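Local coordinates for hypothetical protein AGR_pAT_315 (Agrobacterium tumefaciens str. C58, PDB 1VQY), which is of unknown function but belongs to the NIPSNAP family, whose members probably share the dimeric alpha/beta-barrel fold, at residues Glu29-Val34 against Tyr52-Ile57. Numbering follows the deposited sequence.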
loop_
_atom_site.group_PDB
_atom_site.type_symbol
_atom_site.label_atom_id
_atom_site.label_comp_id
_atom_site.label_asym_id
_atom_site.label_seq_id
_atom_site.Cartn_x
_atom_site.Cartn_y
_atom_site.Cartn_z
ATOM N N GLU B 29 -25.010 5.269 -8.447
ATOM C CA GLU B 29 -24.975 5.686 -9.855
ATOM C C GLU B 29 -24.178 4.673 -10.695
ATOM O O GLU B 29 -24.629 4.242 -11.758
ATOM C CB GLU B 29 -24.369 7.081 -9.960
ATOM C CG GLU B 29 -24.576 7.774 -11.292
ATOM C CD GLU B 29 -23.922 9.163 -11.339
ATOM O OE1 GLU B 29 -23.709 9.773 -10.263
ATOM O OE2 GLU B 29 -23.615 9.635 -12.461
ATOM N N TYR B 30 -23.001 4.287 -10.199
ATOM C CA TYR B 30 -22.199 3.220 -10.810
ATOM C C TYR B 30 -23.037 1.962 -11.016
ATOM O O TYR B 30 -23.126 1.446 -12.121
ATOM C CB TYR B 30 -20.982 2.860 -9.940
ATOM C CG TYR B 30 -20.179 1.740 -10.531
ATOM C CD1 TYR B 30 -20.511 0.400 -10.262
ATOM C CD2 TYR B 30 -19.103 1.993 -11.387
ATOM C CE1 TYR B 30 -19.785 -0.648 -10.811
ATOM C CE2 TYR B 30 -18.371 0.941 -11.952
ATOM C CZ TYR B 30 -18.733 -0.374 -11.668
ATOM O OH TYR B 30 -18.043 -1.441 -12.212
ATOM N N LEU B 31 -23.640 1.485 -9.929
ATOM C CA LEU B 31 -24.472 0.299 -9.947
ATOM C C LEU B 31 -25.650 0.371 -10.905
ATOM O O LEU B 31 -25.983 -0.620 -11.565
ATOM C CB LEU B 31 -24.989 0.023 -8.538
ATOM C CG LEU B 31 -23.958 -0.554 -7.578
ATOM C CD1 LEU B 31 -24.631 -0.776 -6.220
ATOM C CD2 LEU B 31 -23.297 -1.861 -8.132
ATOM N N LYS B 32 -26.279 1.543 -10.964
ATOM C CA LYS B 32 -27.466 1.750 -11.773
ATOM C C LYS B 32 -27.121 1.668 -13.249
ATOM O O LYS B 32 -27.852 1.058 -14.031
ATOM C CB LYS B 32 -28.114 3.105 -11.466
ATOM C CG LYS B 32 -29.326 3.394 -12.339
ATOM C CD LYS B 32 -29.943 4.762 -12.101
ATOM C CE LYS B 32 -31.409 4.741 -12.565
ATOM N NZ LYS B 32 -32.066 6.062 -12.464
ATOM N N LEU B 33 -26.030 2.307 -13.631
ATOM C CA LEU B 33 -25.536 2.194 -14.998
ATOM C C LEU B 33 -25.268 0.749 -15.410
ATOM O O LEU B 33 -25.651 0.331 -16.503
ATOM C CB LEU B 33 -24.256 3.015 -15.176
ATOM C CG LEU B 33 -24.531 4.501 -15.346
ATOM C CD1 LEU B 33 -23.249 5.273 -15.126
ATOM C CD2 LEU B 33 -25.126 4.783 -16.719
ATOM N N VAL B 34 -24.630 -0.017 -14.538
ATOM C CA VAL B 34 -24.290 -1.380 -14.883
ATOM C C VAL B 34 -25.572 -2.226 -14.923
ATOM O O VAL B 34 -25.835 -2.905 -15.923
ATOM C CB VAL B 34 -23.202 -1.964 -13.942
ATOM C CG1 VAL B 34 -22.899 -3.440 -14.280
ATOM C CG2 VAL B 34 -21.924 -1.128 -14.045
ATOM N N TYR B 52 -20.455 -10.454 -9.122
ATOM C CA TYR B 52 -20.363 -8.991 -9.139
ATOM C C TYR B 52 -20.734 -8.493 -7.731
ATOM O O TYR B 52 -21.851 -8.721 -7.267
ATOM C CB TYR B 52 -21.295 -8.422 -10.219
ATOM C CG TYR B 52 -20.795 -7.159 -10.896
ATOM C CD1 TYR B 52 -20.563 -5.985 -10.166
ATOM C CD2 TYR B 52 -20.569 -7.123 -12.273
ATOM C CE1 TYR B 52 -20.117 -4.830 -10.791
ATOM C CE2 TYR B 52 -20.109 -5.979 -12.899
ATOM C CZ TYR B 52 -19.890 -4.829 -12.161
ATOM O OH TYR B 52 -19.453 -3.674 -12.797
ATOM N N PHE B 53 -19.788 -7.837 -7.053
ATOM C CA PHE B 53 -19.900 -7.598 -5.619
ATOM C C PHE B 53 -19.617 -6.146 -5.229
ATOM O O PHE B 53 -18.889 -5.440 -5.909
ATOM C CB PHE B 53 -18.927 -8.485 -4.840
ATOM C CG PHE B 53 -18.941 -9.934 -5.239
ATOM C CD1 PHE B 53 -19.947 -10.787 -4.793
ATOM C CD2 PHE B 53 -17.921 -10.459 -6.028
ATOM C CE1 PHE B 53 -19.960 -12.119 -5.146
ATOM C CE2 PHE B 53 -17.917 -11.805 -6.385
ATOM C CZ PHE B 53 -18.947 -12.637 -5.945
ATOM N N VAL B 54 -20.205 -5.723 -4.118
ATOM C CA VAL B 54 -19.859 -4.474 -3.457
ATOM C C VAL B 54 -19.406 -4.860 -2.062
ATOM O O VAL B 54 -20.084 -5.632 -1.405
ATOM C CB VAL B 54 -21.071 -3.508 -3.395
ATOM C CG1 VAL B 54 -20.713 -2.205 -2.664
ATOM C CG2 VAL B 54 -21.546 -3.194 -4.792
ATOM N N THR B 55 -18.253 -4.350 -1.631
ATOM C CA THR B 55 -17.643 -4.743 -0.357
ATOM C C THR B 55 -18.384 -4.054 0.779
ATOM O O THR B 55 -18.584 -2.851 0.715
ATOM C CB THR B 55 -16.145 -4.334 -0.293
ATOM O OG1 THR B 55 -15.435 -4.910 -1.387
ATOM C CG2 THR B 55 -15.492 -4.803 0.990
ATOM N N ASP B 56 -18.775 -4.809 1.806
ATOM C CA ASP B 56 -19.412 -4.238 2.995
ATOM C C ASP B 56 -18.447 -4.094 4.176
ATOM O O ASP B 56 -18.602 -3.207 5.001
ATOM C CB ASP B 56 -20.618 -5.088 3.431
ATOM C CG ASP B 56 -21.470 -4.399 4.498
ATOM O OD1 ASP B 56 -21.915 -3.247 4.256
ATOM O OD2 ASP B 56 -21.701 -5.016 5.557
ATOM N N ILE B 57 -17.484 -5.002 4.268
ATOM C CA ILE B 57 -16.421 -4.918 5.277
ATOM C C ILE B 57 -15.066 -5.189 4.601
ATOM O O ILE B 57 -14.808 -6.279 4.101
ATOM C CB ILE B 57 -16.650 -5.897 6.442
ATOM C CG1 ILE B 57 -18.104 -5.839 6.928
ATOM C CG2 ILE B 57 -15.698 -5.583 7.593
ATOM C CD1 ILE B 57 -18.422 -6.772 8.033
#
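Y30 and Y52 join hydroxyl to hydroxyl in a buried helix-on-sheet contact, where helix 27-46 packs on one face of the antiparallel sheet; the axes of 29-34 and 52-55 are nearly antiparallel (172°) and come within 11.5 Å. The two tyrosines arrive from opposing directions, and Y30 OH lies 2.7 Å from Y52 OH; either may be the donor. Each oxygen sits at the other ring's edge, near its plane, so the phenols meet at their rims. A trans first torsion in Y30 (chi1 178°) carries the ring off the helix toward the strand. V34, one turn on, fills in beside the pair: its CG2 rests 3.9 Å above one face of the Y30 ring, out toward the rim, while CG1 approaches Y52 CZ at 3.9 Å. This is the helix-over-sheet layer of a ferredoxin-like alpha/beta module, consistent with the dimeric alpha/beta-barrel clan. Apart from the tyrosines, L31 CD2 meets V54 CG2 at 4.0 Å, an apolar touch between branches that slant past each other. Within the chain, H65 stacks on the Y52 ring and L95 of helix 86-96 packs on both Y30 and V34. F112 of a second subunit meets Y52 edge-to-face and packs on V34, and a strand of that subunit pairs antiparallel with F53, V54 and T55, carrying the sheet across the interface.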